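Local coordinates for protein type I site-specific restriction-modification system, R (Restriction) subunit (Vibrio vulnificus, PDB 3H1T) that forms the N-terminal part of a subunit that probably serves as nuclease and ATP-driven DNA-translocating motor of a type I restriction enzyme, at residues E129-Y132 with T133-E136; F143-P146 with D147-F150; R226-R229 with T230-R234; K486-L489 with S490-Q493; F565-P568 with D569-Y573. All coordinates share one frame; numbering follows the deposited sequence.

Contact 1 (E129-Y132 with T133-E136); sequences EFDY and TTGE
The backbone of residues 129-132 folds back on 133-136 through Asp131, whose N donates a nearly straight hydrogen bond of 3.2 Å to Glu136 O. This is the loop end of the beta-hairpin joining strands 127-131 and 137-140 in the mixed sheet of the N-terminal domain. Asp131 O accepts twice: Gly135 N comes in along the carbonyl direction at 2.6 Å, whereas Thr134 N sits well above the carbonyl plane at 3.2 Å. The turn brings Gly135 round with positive phi (79°), a conformation that glycine takes up readily.

Inside the turn, the carboxylate of Asp131 reaches the start of the next segment because its CG lies anti to the backbone N (chi1 -177°). Asp131 OD1 accepts from Thr133 N at 2.6 Å, the Asx-turn arrangement; the Thr133 hydroxyl is modelled on the same oxygen, but so close that its exact place is doubtful. OD2 has another partner, a salt bridge to Arg152 of helix 146-157, which ties the hairpin to that helix. The ring of Phe130 meets Gly135 obliquely, Phe130 CE1 3.8 Å from Gly135 O. Thr134 makes an ST turn, OG1 accepting from Glu136 N at 3.2 Å. Glu129 OE2 is hydrogen-bonded to Tyr120 OH and salt-bridged to Arg152. A water donates both to Glu129 OE1, at 2.9 Å, and to Glu136 O, at 2.8 Å.

Contact 2 (F143-P146 with D147-F150); sequences FPTP and DELF
Glu148 OE1 has two partners: Thr145 N donates to it at 3.0 Å, and Arg142, just ahead of the segment, forms a salt bridge with it. The first of these bonds is half of a capping box at the N-terminus of helix 146-157. The other half is the bond from Glu148 N to Thr145 OG1, though that hydroxyl oxygen is placed too near Glu148 CG and its position is less certain. Thr145 N meets the carboxylate from above its plane, about 46° out of it.

Two torsions carry OE1 back to the cap residue: CG of Glu148 is turned opposite its own carbonyl carbon (chi1 -63°), and the chain runs extended from there (chi2 -179°). Behind the cap the first helical turns close in the ordinary way, with Leu149 N bonded to Thr145 O at 3.1 Å and Phe150 N to Pro146 O at 3.0 Å. Pro146, which has no amide hydrogen to offer, suits the first turn, where backbone N-H groups find no carbonyl earlier in the helix.

The loop and the helix both lie against the sheet of the N-terminal domain: Pro144 and Leu149 touch Tyr120 of strand 118-122. The proline ring and the leucine are tightly packed, Pro144 CB only 3.4 Å from Leu149 CD2.

Contact 3 (R226-R229 with T230-R234); sequences RWNR and TGDYR
Arg226 bends its side chain past the carbonyl oxygen of Tyr233. CB begins the approach, 3.5 Å from Tyr233 O; Arg226 CG and CD then pass Tyr233 O at 3.9 Å and 4.0 Å. A bend at chi2 (-47°) turns the chain back instead of letting it run out. The guanidinium consequently presents its edge, with Tyr233 O near its plane, and NH1 arrives 2.6 Å from Tyr233 O; the N-H points poorly at the acceptor, so the bond is weak. Arg234 brings a second guanidinium close by, and Lys235 a third positive charge, like charges that would probably disfavour one another.

Further along the loop the Thr230 hydroxyl donates to Asp232 OD1 at 2.5 Å, on the syn side, about 30° out of the carboxylate plane. A water pins the backbone by donating to Arg229 O at 2.9 Å and, weakly, to Thr230 O.

Arg226 closes the C-terminus of helix 211-224 with a Schellman motif, and the loop leads on to strand 238-242 of the parallel sheet in the first RecA-like domain. Trp227 packs against Val194 and Leu195 of helix 181-195, while Arg229 N bonds Asp304 just ahead of strand 305-308.

Contact 4 (K486-L489 with S490-Q493); sequences KGHL and SRFQ
His488 and Arg491 both turn CG opposite their carbonyl carbons (chi1 -69° and -57°), which sends the two side chains the same way, side by side, from successive turns of helix 482-493. This helix is the crossover of a beta-alpha-beta unit, strand 474-476 to strand 502-505, in the second RecA-like domain. A kink at chi3 of Arg491 swings the guanidinium back toward the imidazole, and NH1 donates to His488 ND1 at 3.2 Å. The two planes stand almost perpendicular, 83° apart, and the bond is tilted moderately out of both. Since ND1 accepts here, the imidazole would carry no proton on that nitrogen, and the adjacent cation probably favours this neutral form. NH1 also has a long, weak ion pair with Asp472.

Gly487 O lies over the centre of one face of the Arg491 guanidinium, 3.8 Å above its plane. Lower on the same side chain, Arg491 CG is 3.4 Å from Gly487 O. Gly487 O also accepts the helical bond from Arg491 N at 3.2 Å.

Leu489 and Phe492 both pack on Leu503 of strand 502-505. Extended beyond CG, Gln493 carries OE1 to Asp514 N, from which it accepts, and the same Gln493 OE1 passes 3.9 Å from Leu489 CD1.

Contact 5 (F565-P568 with D569-Y573); sequences FADP and DFDGY
Pro568 lays one side of its ring over the face of Tyr573, a CH-pi contact with Pro568 CB 3.9 Å from the ring centroid and displaced toward the rim. Pro568 CG reaches Tyr573 CE2 at 3.7 Å, so two carbons of the pyrrolidine share the aromatic surface. The chain makes this possible by leaving the short helix 568-571 at Gly572, whose positive phi (75°) swings Tyr573 back alongside the first residue of that helix.

Asp567, the N-cap, is oriented quite differently. With CG anti to the backbone N (chi1 -171°), its carboxylate runs obliquely past Phe570 CB, the carboxylate and ring planes 42° apart. Asp567 OD1 accepts from Phe570 N at 3.3 Å, straight but weak, and also takes a hydrogen bond from a water. Asp567 O accepts from Asp571 N at 2.8 Å. Asp571 turns its own carboxylate back toward Asp567, Asp571 OD2 lying 3.4 Å from Asp567 CB. That OD2 is held by two waters: one bridges to Phe565 O, the other to Asp567 N.

Two carboxylates this near would probably repel, and positive groups lie beside both. Lys534 of helix 530-537 forms salt bridges with both Asp567 OD2 and Asp571 OD1, and Arg343, from the loop after strand 333-338, also pairs with Asp567 OD2. These bonds probably keep both acids ionised, and they probably link this short helix electrostatically to both RecA-like domains.

How the contacts relate
The five contacts follow one another along the chain and sample three domains. Contacts 1 and 2 share the N-terminal domain with its mixed sheet, consistent with the nuclease part of an HsdR subunit; their centres are 14 Å apart and they touch where Glu129 meets Pro144. Contact 3 belongs to the first RecA-like domain, contact 4 to the second, their centres 44 Å apart. Contact 5 precedes strand 576-582, which extends the second domain's sheet, and its centre lies 31 Å from that of contact 4. Contacts 1 and 4 are 53 Å apart between centres, on opposite sides of the chain's centre, separating the probable nuclease from the far motor domain.

Contact 1 (E129-Y132 with T133-E136)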
loop_
_atom_site.group_PDB
_atom_site.type_symbol
_atom_site.label_atom_id
_atom_site.label_comp_id
_atom_site.label_asym_id
_atom_site.label_seq_id
_atom_site.Cartn_x
_atom_site.Cartn_y
_atom_site.Cartn_z
ATOM N N GLU A 129 14.090 -15.520 -25.217
ATOM C CA GLU A 129 13.292 -14.341 -24.916
ATOM C C GLU A 129 11.780 -14.580 -24.913
ATOM O O GLU A 129 11.257 -15.295 -25.761
ATOM C CB GLU A 129 13.595 -13.232 -25.931
ATOM C CG GLU A 129 12.731 -11.978 -25.787
ATOM C CD GLU A 129 12.813 -11.025 -26.978
ATOM O OE1 GLU A 129 12.238 -11.339 -28.041
ATOM O OE2 GLU A 129 13.448 -9.959 -26.848
ATOM N N PHE A 130 11.089 -14.009 -23.933
ATOM C CA PHE A 130 9.647 -14.080 -23.930
ATOM C C PHE A 130 9.256 -12.618 -24.008
ATOM O O PHE A 130 9.596 -11.818 -23.137
ATOM C CB PHE A 130 9.026 -14.678 -22.673
ATOM C CG PHE A 130 7.523 -14.718 -22.748
ATOM C CD1 PHE A 130 6.872 -15.760 -23.410
ATOM C CD2 PHE A 130 6.760 -13.654 -22.263
ATOM C CE1 PHE A 130 5.485 -15.733 -23.595
ATOM C CE2 PHE A 130 5.373 -13.618 -22.448
ATOM C CZ PHE A 130 4.737 -14.654 -23.111
ATOM N N ASP A 131 8.550 -12.263 -25.064
ATOM C CA ASP A 131 8.149 -10.884 -25.259
ATOM C C ASP A 131 6.656 -10.749 -24.982
ATOM O O ASP A 131 5.831 -11.301 -25.713
ATOM C CB ASP A 131 8.485 -10.495 -26.699
ATOM C CG ASP A 131 8.175 -9.051 -27.013
ATOM O OD1 ASP A 131 7.222 -8.487 -26.448
ATOM O OD2 ASP A 131 8.886 -8.479 -27.862
ATOM N N TYR A 132 6.307 -10.024 -23.922
ATOM C CA TYR A 132 4.906 -9.848 -23.589
ATOM C C TYR A 132 4.130 -9.051 -24.632
ATOM O O TYR A 132 2.910 -9.203 -24.735
ATOM C CB TYR A 132 4.755 -9.199 -22.206
ATOM C CG TYR A 132 5.171 -10.109 -21.070
ATOM C CD1 TYR A 132 6.517 -10.329 -20.793
ATOM C CD2 TYR A 132 4.218 -10.787 -20.305
ATOM C CE1 TYR A 132 6.914 -11.186 -19.786
ATOM C CE2 TYR A 132 4.602 -11.659 -19.290
ATOM C CZ TYR A 132 5.957 -11.858 -19.040
ATOM O OH TYR A 132 6.367 -12.741 -18.078
ATOM N N THR A 133 4.824 -8.227 -25.419
ATOM C CA THR A 133 4.139 -7.430 -26.430
ATOM C C THR A 133 3.694 -8.277 -27.629
ATOM O O THR A 133 2.792 -7.880 -28.355
ATOM C CB THR A 133 5.016 -6.258 -26.935
ATOM O OG1 THR A 133 6.121 -6.772 -27.689
ATOM C CG2 THR A 133 5.548 -5.441 -25.758
ATOM N N THR A 134 4.314 -9.435 -27.839
ATOM C CA THR A 134 3.911 -10.301 -28.944
ATOM C C THR A 134 3.461 -11.678 -28.466
ATOM O O THR A 134 2.745 -12.387 -29.168
ATOM C CB THR A 134 5.043 -10.535 -29.965
ATOM O OG1 THR A 134 6.120 -11.225 -29.333
ATOM C CG2 THR A 134 5.547 -9.229 -30.516
ATOM N N GLY A 135 3.895 -12.059 -27.273
ATOM C CA GLY A 135 3.532 -13.356 -26.745
ATOM C C GLY A 135 4.378 -14.463 -27.339
ATOM O O GLY A 135 4.113 -15.633 -27.095
ATOM N N GLU A 136 5.394 -14.104 -28.118
ATOM C CA GLU A 136 6.289 -15.068 -28.751
ATOM C C GLU A 136 7.493 -15.408 -27.873
ATOM O O GLU A 136 8.065 -14.531 -27.227
ATOM C CB GLU A 136 6.799 -14.504 -30.082
ATOM C CG GLU A 136 5.773 -14.519 -31.195
ATOM C CD GLU A 136 6.183 -13.679 -32.390
ATOM O OE1 GLU A 136 7.405 -13.548 -32.651
ATOM O OE2 GLU A 136 5.276 -13.163 -33.076
HETATM O O HOH W 1 10.230 -13.355 -28.653
#

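Contact 2 (F143-P146 with D147-F150)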
loop_
_atom_site.group_PDB
_atom_site.type_symbol
_atom_site.label_atom_id
_atom_site.label_comp_id
_atom_site.label_asym_id
_atom_site.label_seq_id
_atom_site.Cartn_x
_atom_site.Cartn_y
_atom_site.Cartn_z
ATOM N N PHE A 143 21.330 -10.240 -27.260
ATOM C CA PHE A 143 20.382 -9.423 -26.511
ATOM C C PHE A 143 19.934 -8.202 -27.294
ATOM O O PHE A 143 20.713 -7.598 -28.008
ATOM C CB PHE A 143 21.015 -8.938 -25.207
ATOM C CG PHE A 143 21.134 -9.987 -24.154
ATOM C CD1 PHE A 143 20.001 -10.431 -23.468
ATOM C CD2 PHE A 143 22.374 -10.554 -23.861
ATOM C CE1 PHE A 143 20.092 -11.435 -22.516
ATOM C CE2 PHE A 143 22.480 -11.562 -22.907
ATOM C CZ PHE A 143 21.330 -12.010 -22.234
ATOM N N PRO A 144 18.653 -7.826 -27.170
ATOM C CA PRO A 144 18.168 -6.643 -27.877
ATOM C C PRO A 144 18.880 -5.434 -27.255
ATOM O O PRO A 144 19.395 -5.504 -26.126
ATOM C CB PRO A 144 16.674 -6.642 -27.546
ATOM C CG PRO A 144 16.363 -8.106 -27.464
ATOM C CD PRO A 144 17.515 -8.550 -26.575
ATOM N N THR A 145 18.888 -4.314 -27.968
ATOM C CA THR A 145 19.527 -3.125 -27.452
ATOM C C THR A 145 18.478 -2.300 -26.717
ATOM O O THR A 145 17.276 -2.474 -26.929
ATOM C CB THR A 145 20.131 -2.286 -28.588
ATOM O OG1 THR A 145 19.082 -1.814 -29.446
ATOM C CG2 THR A 145 21.083 -3.115 -29.416
ATOM N N PRO A 146 18.920 -1.395 -25.821
ATOM C CA PRO A 146 17.962 -0.557 -25.093
ATOM C C PRO A 146 16.966 0.113 -26.032
ATOM O O PRO A 146 15.769 0.165 -25.762
ATOM C CB PRO A 146 18.863 0.457 -24.393
ATOM C CG PRO A 146 20.055 -0.374 -24.029
ATOM C CD PRO A 146 20.291 -1.163 -25.317
ATOM N N ASP A 147 17.478 0.627 -27.137
ATOM C CA ASP A 147 16.663 1.317 -28.129
ATOM C C ASP A 147 15.639 0.395 -28.784
ATOM O O ASP A 147 14.480 0.778 -28.959
ATOM C CB ASP A 147 17.578 1.950 -29.181
ATOM C CG ASP A 147 16.840 2.882 -30.118
ATOM O OD1 ASP A 147 16.116 2.392 -31.014
ATOM O OD2 ASP A 147 16.999 4.110 -29.949
ATOM N N GLU A 148 16.061 -0.817 -29.144
ATOM C CA GLU A 148 15.157 -1.778 -29.774
ATOM C C GLU A 148 13.976 -2.098 -28.849
ATOM O O GLU A 148 12.821 -2.065 -29.278
ATOM C CB GLU A 148 15.896 -3.078 -30.128
ATOM C CG GLU A 148 17.024 -2.920 -31.143
ATOM C CD GLU A 148 17.702 -4.239 -31.484
ATOM O OE1 GLU A 148 17.755 -5.126 -30.608
ATOM O OE2 GLU A 148 18.205 -4.389 -32.618
ATOM N N LEU A 149 14.256 -2.405 -27.581
ATOM C CA LEU A 149 13.186 -2.716 -26.639
ATOM C C LEU A 149 12.242 -1.546 -26.369
ATOM O O LEU A 149 11.027 -1.728 -26.312
ATOM C CB LEU A 149 13.746 -3.208 -25.301
ATOM C CG LEU A 149 14.467 -4.566 -25.259
ATOM C CD1 LEU A 149 14.475 -5.046 -23.816
ATOM C CD2 LEU A 149 13.761 -5.591 -26.148
ATOM N N PHE A 150 12.798 -0.350 -26.189
ATOM C CA PHE A 150 11.999 0.840 -25.917
ATOM C C PHE A 150 11.117 1.168 -27.121
ATOM O O PHE A 150 10.017 1.692 -26.970
ATOM C CB PHE A 150 12.917 2.019 -25.594
ATOM C CG PHE A 150 12.189 3.258 -25.144
ATOM C CD1 PHE A 150 11.428 3.246 -23.982
ATOM C CD2 PHE A 150 12.289 4.448 -25.862
ATOM C CE1 PHE A 150 10.777 4.397 -23.531
ATOM C CE2 PHE A 150 11.644 5.610 -25.425
ATOM C CZ PHE A 150 10.884 5.584 -24.253
#

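Contact 3 (R226-R229 with T230-R234)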
loop_
_atom_site.group_PDB
_atom_site.type_symbol
_atom_site.label_atom_id
_atom_site.label_comp_id
_atom_site.label_asym_id
_atom_site.label_seq_id
_atom_site.Cartn_x
_atom_site.Cartn_y
_atom_site.Cartn_z
ATOM N N ARG A 226 6.398 19.596 -18.561
ATOM C CA ARG A 226 5.541 20.562 -19.235
ATOM C C ARG A 226 4.406 19.858 -19.985
ATOM O O ARG A 226 3.986 20.309 -21.054
ATOM C CB ARG A 226 6.338 21.419 -20.233
ATOM C CG ARG A 226 7.582 22.096 -19.671
ATOM C CD ARG A 226 7.302 22.794 -18.345
ATOM N NE ARG A 226 8.158 23.964 -18.151
ATOM C CZ ARG A 226 8.088 25.058 -18.909
ATOM N NH1 ARG A 226 7.205 25.121 -19.901
ATOM N NH2 ARG A 226 8.898 26.087 -18.679
ATOM N N TRP A 227 3.916 18.747 -19.435
ATOM C CA TRP A 227 2.808 18.011 -20.040
ATOM C C TRP A 227 1.492 18.703 -19.702
ATOM O O TRP A 227 1.368 19.351 -18.659
ATOM C CB TRP A 227 2.728 16.564 -19.510
ATOM C CG TRP A 227 1.351 15.936 -19.729
ATOM C CD1 TRP A 227 0.901 15.315 -20.865
ATOM C CD2 TRP A 227 0.206 16.061 -18.866
ATOM N NE1 TRP A 227 -0.451 15.062 -20.768
ATOM C CE2 TRP A 227 -0.902 15.513 -19.554
ATOM C CE3 TRP A 227 0.010 16.594 -17.581
ATOM C CZ2 TRP A 227 -2.185 15.489 -19.008
ATOM C CZ3 TRP A 227 -1.268 16.568 -17.036
ATOM C CH2 TRP A 227 -2.350 16.018 -17.755
ATOM N N ASN A 228 0.500 18.557 -20.571
ATOM C CA ASN A 228 -0.807 19.125 -20.301
ATOM C C ASN A 228 -1.830 18.714 -21.344
ATOM O O ASN A 228 -1.479 18.178 -22.397
ATOM C CB ASN A 228 -0.743 20.661 -20.159
ATOM C CG ASN A 228 -0.415 21.382 -21.461
ATOM O OD1 ASN A 228 -1.014 22.418 -21.761
ATOM N ND2 ASN A 228 0.555 20.860 -22.226
ATOM N N ARG A 229 -3.100 18.935 -21.023
ATOM C CA ARG A 229 -4.221 18.592 -21.895
ATOM C C ARG A 229 -4.202 19.180 -23.312
ATOM O O ARG A 229 -4.544 18.493 -24.290
ATOM C CB ARG A 229 -5.529 19.025 -21.242
ATOM C CG ARG A 229 -5.940 18.257 -20.005
ATOM C CD ARG A 229 -7.443 18.061 -20.075
ATOM N NE ARG A 229 -8.104 19.306 -20.454
ATOM C CZ ARG A 229 -8.708 20.121 -19.596
ATOM N NH1 ARG A 229 -8.743 19.817 -18.304
ATOM N NH2 ARG A 229 -9.265 21.248 -20.029
ATOM N N THR A 230 -3.826 20.451 -23.427
ATOM C CA THR A 230 -3.818 21.115 -24.727
ATOM C C THR A 230 -2.562 20.878 -25.562
ATOM O O THR A 230 -2.609 20.913 -26.797
ATOM C CB THR A 230 -4.043 22.619 -24.550
ATOM O OG1 THR A 230 -2.987 23.179 -23.749
ATOM C CG2 THR A 230 -5.373 22.857 -23.854
ATOM N N GLY A 231 -1.438 20.669 -24.887
ATOM C CA GLY A 231 -0.203 20.385 -25.598
ATOM C C GLY A 231 0.683 21.550 -25.995
ATOM O O GLY A 231 1.442 21.462 -26.963
ATOM N N ASP A 232 0.595 22.656 -25.272
ATOM C CA ASP A 232 1.475 23.771 -25.558
ATOM C C ASP A 232 2.632 23.636 -24.570
ATOM O O ASP A 232 2.907 22.540 -24.063
ATOM C CB ASP A 232 0.754 25.103 -25.360
ATOM C CG ASP A 232 -0.590 24.940 -24.687
ATOM O OD1 ASP A 232 -1.536 24.470 -25.356
ATOM O OD2 ASP A 232 -0.699 25.272 -23.484
ATOM N N TYR A 233 3.289 24.745 -24.261
ATOM C CA TYR A 233 4.407 24.691 -23.333
ATOM C C TYR A 233 4.073 24.897 -21.850
ATOM O O TYR A 233 4.876 24.534 -20.983
ATOM C CB TYR A 233 5.512 25.672 -23.773
ATOM C CG TYR A 233 6.205 25.212 -25.043
ATOM C CD1 TYR A 233 6.717 23.910 -25.144
ATOM C CD2 TYR A 233 6.317 26.051 -26.155
ATOM C CE1 TYR A 233 7.319 23.454 -26.323
ATOM C CE2 TYR A 233 6.923 25.602 -27.346
ATOM C CZ TYR A 233 7.417 24.300 -27.419
ATOM O OH TYR A 233 7.966 23.825 -28.591
ATOM N N ARG A 234 2.891 25.430 -21.548
ATOM C CA ARG A 234 2.491 25.685 -20.159
ATOM C C ARG A 234 2.639 24.500 -19.212
ATOM O O ARG A 234 2.502 23.342 -19.619
ATOM C CB ARG A 234 1.017 26.159 -20.083
ATOM C CG ARG A 234 0.749 27.661 -20.294
ATOM C CD ARG A 234 1.940 28.547 -19.944
ATOM N NE ARG A 234 2.996 28.359 -20.931
ATOM C CZ ARG A 234 3.782 29.327 -21.385
ATOM N NH1 ARG A 234 3.633 30.568 -20.937
ATOM N NH2 ARG A 234 4.711 29.054 -22.297
HETATM O O HOH W 2 -3.567 17.984 -27.025
#

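Contact 4 (K486-L489 with S490-Q493)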
loop_
_atom_site.group_PDB
_atom_site.type_symbol
_atom_site.label_atom_id
_atom_site.label_comp_id
_atom_site.label_asym_id
_atom_site.label_seq_id
_atom_site.Cartn_x
_atom_site.Cartn_y
_atom_site.Cartn_z
ATOM N N LYS A 486 -7.354 14.818 20.543
ATOM C CA LYS A 486 -6.251 14.969 19.603
ATOM C C LYS A 486 -4.910 14.850 20.326
ATOM O O LYS A 486 -3.962 14.276 19.798
ATOM C CB LYS A 486 -6.302 16.338 18.909
ATOM C CG LYS A 486 -7.631 16.702 18.253
ATOM C CD LYS A 486 -7.976 15.772 17.091
ATOM C CE LYS A 486 -8.662 16.529 15.939
ATOM N NZ LYS A 486 -9.848 17.342 16.361
ATOM N N GLY A 487 -4.837 15.401 21.536
ATOM C CA GLY A 487 -3.603 15.341 22.292
ATOM C C GLY A 487 -3.177 13.914 22.564
ATOM O O GLY A 487 -2.010 13.558 22.367
ATOM N N HIS A 488 -4.130 13.103 23.020
ATOM C CA HIS A 488 -3.881 11.700 23.331
ATOM C C HIS A 488 -3.452 10.909 22.100
ATOM O O HIS A 488 -2.531 10.094 22.147
ATOM C CB HIS A 488 -5.145 11.069 23.910
ATOM C CG HIS A 488 -5.504 11.584 25.265
ATOM N ND1 HIS A 488 -4.597 11.642 26.302
ATOM C CD2 HIS A 488 -6.680 12.025 25.769
ATOM C CE1 HIS A 488 -5.200 12.094 27.388
ATOM N NE2 HIS A 488 -6.465 12.333 27.092
ATOM N N LEU A 489 -4.152 11.158 21.002
ATOM C CA LEU A 489 -3.874 10.493 19.741
ATOM C C LEU A 489 -2.460 10.813 19.285
ATOM O O LEU A 489 -1.702 9.929 18.870
ATOM C CB LEU A 489 -4.877 10.967 18.690
ATOM C CG LEU A 489 -4.699 10.537 17.232
ATOM C CD1 LEU A 489 -4.851 9.026 17.099
ATOM C CD2 LEU A 489 -5.736 11.259 16.376
ATOM N N SER A 490 -2.114 12.092 19.362
ATOM C CA SER A 490 -0.808 12.590 18.956
ATOM C C SER A 490 0.347 11.875 19.635
ATOM O O SER A 490 1.298 11.455 18.985
ATOM C CB SER A 490 -0.722 14.091 19.244
ATOM O OG SER A 490 0.501 14.633 18.783
ATOM N N ARG A 491 0.263 11.752 20.954
ATOM C CA ARG A 491 1.304 11.090 21.745
ATOM C C ARG A 491 1.317 9.596 21.479
ATOM O O ARG A 491 2.376 8.964 21.459
ATOM C CB ARG A 491 1.080 11.324 23.242
ATOM C CG ARG A 491 1.020 12.794 23.651
ATOM C CD ARG A 491 1.027 12.970 25.182
ATOM N NE ARG A 491 -0.012 13.902 25.628
ATOM C CZ ARG A 491 -1.186 13.526 26.142
ATOM N NH1 ARG A 491 -1.469 12.228 26.292
ATOM N NH2 ARG A 491 -2.094 14.440 26.484
ATOM N N PHE A 492 0.129 9.033 21.290
ATOM C CA PHE A 492 -0.022 7.604 21.027
ATOM C C PHE A 492 0.731 7.199 19.754
ATOM O O PHE A 492 1.381 6.153 19.689
ATOM C CB PHE A 492 -1.508 7.264 20.866
ATOM C CG PHE A 492 -1.774 5.855 20.415
ATOM C CD1 PHE A 492 -1.749 4.795 21.315
ATOM C CD2 PHE A 492 -2.096 5.595 19.089
ATOM C CE1 PHE A 492 -2.053 3.492 20.883
ATOM C CE2 PHE A 492 -2.398 4.314 18.660
ATOM C CZ PHE A 492 -2.378 3.260 19.559
ATOM N N GLN A 493 0.631 8.052 18.742
ATOM C CA GLN A 493 1.257 7.834 17.454
ATOM C C GLN A 493 2.773 7.906 17.484
ATOM O O GLN A 493 3.442 7.337 16.618
ATOM C CB GLN A 493 0.717 8.850 16.452
ATOM C CG GLN A 493 -0.717 8.588 16.051
ATOM C CD GLN A 493 -1.185 9.529 14.973
ATOM O OE1 GLN A 493 -2.162 9.260 14.284
ATOM N NE2 GLN A 493 -0.487 10.645 14.820
#

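Contact 5 (F565-P568 with D569-Y573)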
loop_
_atom_site.group_PDB
_atom_site.type_symbol
_atom_site.label_atom_id
_atom_site.label_comp_id
_atom_site.label_asym_id
_atom_site.label_seq_id
_atom_site.Cartn_x
_atom_site.Cartn_y
_atom_site.Cartn_z
ATOM N N PHE A 565 -15.484 -11.058 6.909
ATOM C CA PHE A 565 -14.701 -10.289 5.953
ATOM C C PHE A 565 -13.379 -10.949 5.565
ATOM O O PHE A 565 -12.461 -10.286 5.083
ATOM C CB PHE A 565 -14.471 -8.893 6.528
ATOM C CG PHE A 565 -15.748 -8.135 6.778
ATOM C CD1 PHE A 565 -16.452 -7.578 5.709
ATOM C CD2 PHE A 565 -16.275 -8.012 8.071
ATOM C CE1 PHE A 565 -17.663 -6.906 5.908
ATOM C CE2 PHE A 565 -17.494 -7.338 8.284
ATOM C CZ PHE A 565 -18.186 -6.787 7.193
ATOM N N ALA A 566 -13.287 -12.262 5.756
ATOM C CA ALA A 566 -12.083 -12.992 5.390
ATOM C C ALA A 566 -11.831 -12.768 3.898
ATOM O O ALA A 566 -12.739 -12.902 3.074
ATOM C CB ALA A 566 -12.260 -14.477 5.683
ATOM N N ASP A 567 -10.594 -12.435 3.552
ATOM C CA ASP A 567 -10.252 -12.146 2.162
ATOM C C ASP A 567 -8.809 -12.570 1.891
ATOM O O ASP A 567 -7.895 -11.756 1.938
ATOM C CB ASP A 567 -10.409 -10.643 1.925
ATOM C CG ASP A 567 -10.299 -10.265 0.471
ATOM O OD1 ASP A 567 -9.882 -11.126 -0.327
ATOM O OD2 ASP A 567 -10.622 -9.105 0.127
ATOM N N PRO A 568 -8.591 -13.855 1.590
ATOM C CA PRO A 568 -7.253 -14.387 1.319
ATOM C C PRO A 568 -6.584 -13.833 0.058
ATOM O O PRO A 568 -5.361 -13.708 -0.008
ATOM C CB PRO A 568 -7.505 -15.892 1.234
ATOM C CG PRO A 568 -8.740 -16.078 2.069
ATOM C CD PRO A 568 -9.578 -14.945 1.598
ATOM N N ASP A 569 -7.386 -13.489 -0.939
ATOM C CA ASP A 569 -6.841 -12.960 -2.182
ATOM C C ASP A 569 -6.114 -11.646 -1.961
ATOM O O ASP A 569 -5.008 -11.465 -2.446
ATOM C CB ASP A 569 -7.946 -12.786 -3.223
ATOM C CG ASP A 569 -8.484 -14.112 -3.722
ATOM O OD1 ASP A 569 -7.795 -15.137 -3.532
ATOM O OD2 ASP A 569 -9.584 -14.148 -4.314
ATOM N N PHE A 570 -6.724 -10.735 -1.216
ATOM C CA PHE A 570 -6.100 -9.453 -0.951
ATOM C C PHE A 570 -5.242 -9.465 0.316
ATOM O O PHE A 570 -4.197 -8.800 0.369
ATOM C CB PHE A 570 -7.161 -8.352 -0.833
ATOM C CG PHE A 570 -6.600 -6.962 -0.905
ATOM C CD1 PHE A 570 -6.270 -6.395 -2.135
ATOM C CD2 PHE A 570 -6.368 -6.234 0.252
ATOM C CE1 PHE A 570 -5.721 -5.133 -2.206
ATOM C CE2 PHE A 570 -5.816 -4.961 0.187
ATOM C CZ PHE A 570 -5.493 -4.415 -1.046
ATOM N N ASP A 571 -5.659 -10.226 1.325
ATOM C CA ASP A 571 -4.918 -10.259 2.585
ATOM C C ASP A 571 -4.025 -11.465 2.818
ATOM O O ASP A 571 -3.143 -11.403 3.669
ATOM C CB ASP A 571 -5.866 -10.174 3.790
ATOM C CG ASP A 571 -7.040 -9.252 3.557
ATOM O OD1 ASP A 571 -6.877 -8.237 2.828
ATOM O OD2 ASP A 571 -8.126 -9.542 4.116
ATOM N N GLY A 572 -4.233 -12.548 2.075
ATOM C CA GLY A 572 -3.445 -13.741 2.324
ATOM C C GLY A 572 -4.041 -14.330 3.597
ATOM O O GLY A 572 -5.025 -13.795 4.100
ATOM N N TYR A 573 -3.479 -15.414 4.122
ATOM C CA TYR A 573 -3.999 -16.029 5.349
ATOM C C TYR A 573 -3.175 -15.539 6.528
ATOM O O TYR A 573 -2.034 -15.101 6.364
ATOM C CB TYR A 573 -3.933 -17.568 5.280
ATOM C CG TYR A 573 -4.769 -18.179 4.170
ATOM C CD1 TYR A 573 -4.237 -18.394 2.896
ATOM C CD2 TYR A 573 -6.114 -18.490 4.376
ATOM C CE1 TYR A 573 -5.023 -18.900 1.857
ATOM C CE2 TYR A 573 -6.908 -18.990 3.343
ATOM C CZ TYR A 573 -6.353 -19.187 2.087
ATOM O OH TYR A 573 -7.140 -19.652 1.066
HETATM O O HOH W 3 -10.604 -8.417 4.710
HETATM O O HOH W 4 -10.753 -13.581 -1.119
HETATM O O HOH W 5 -8.603 -11.850 5.863
#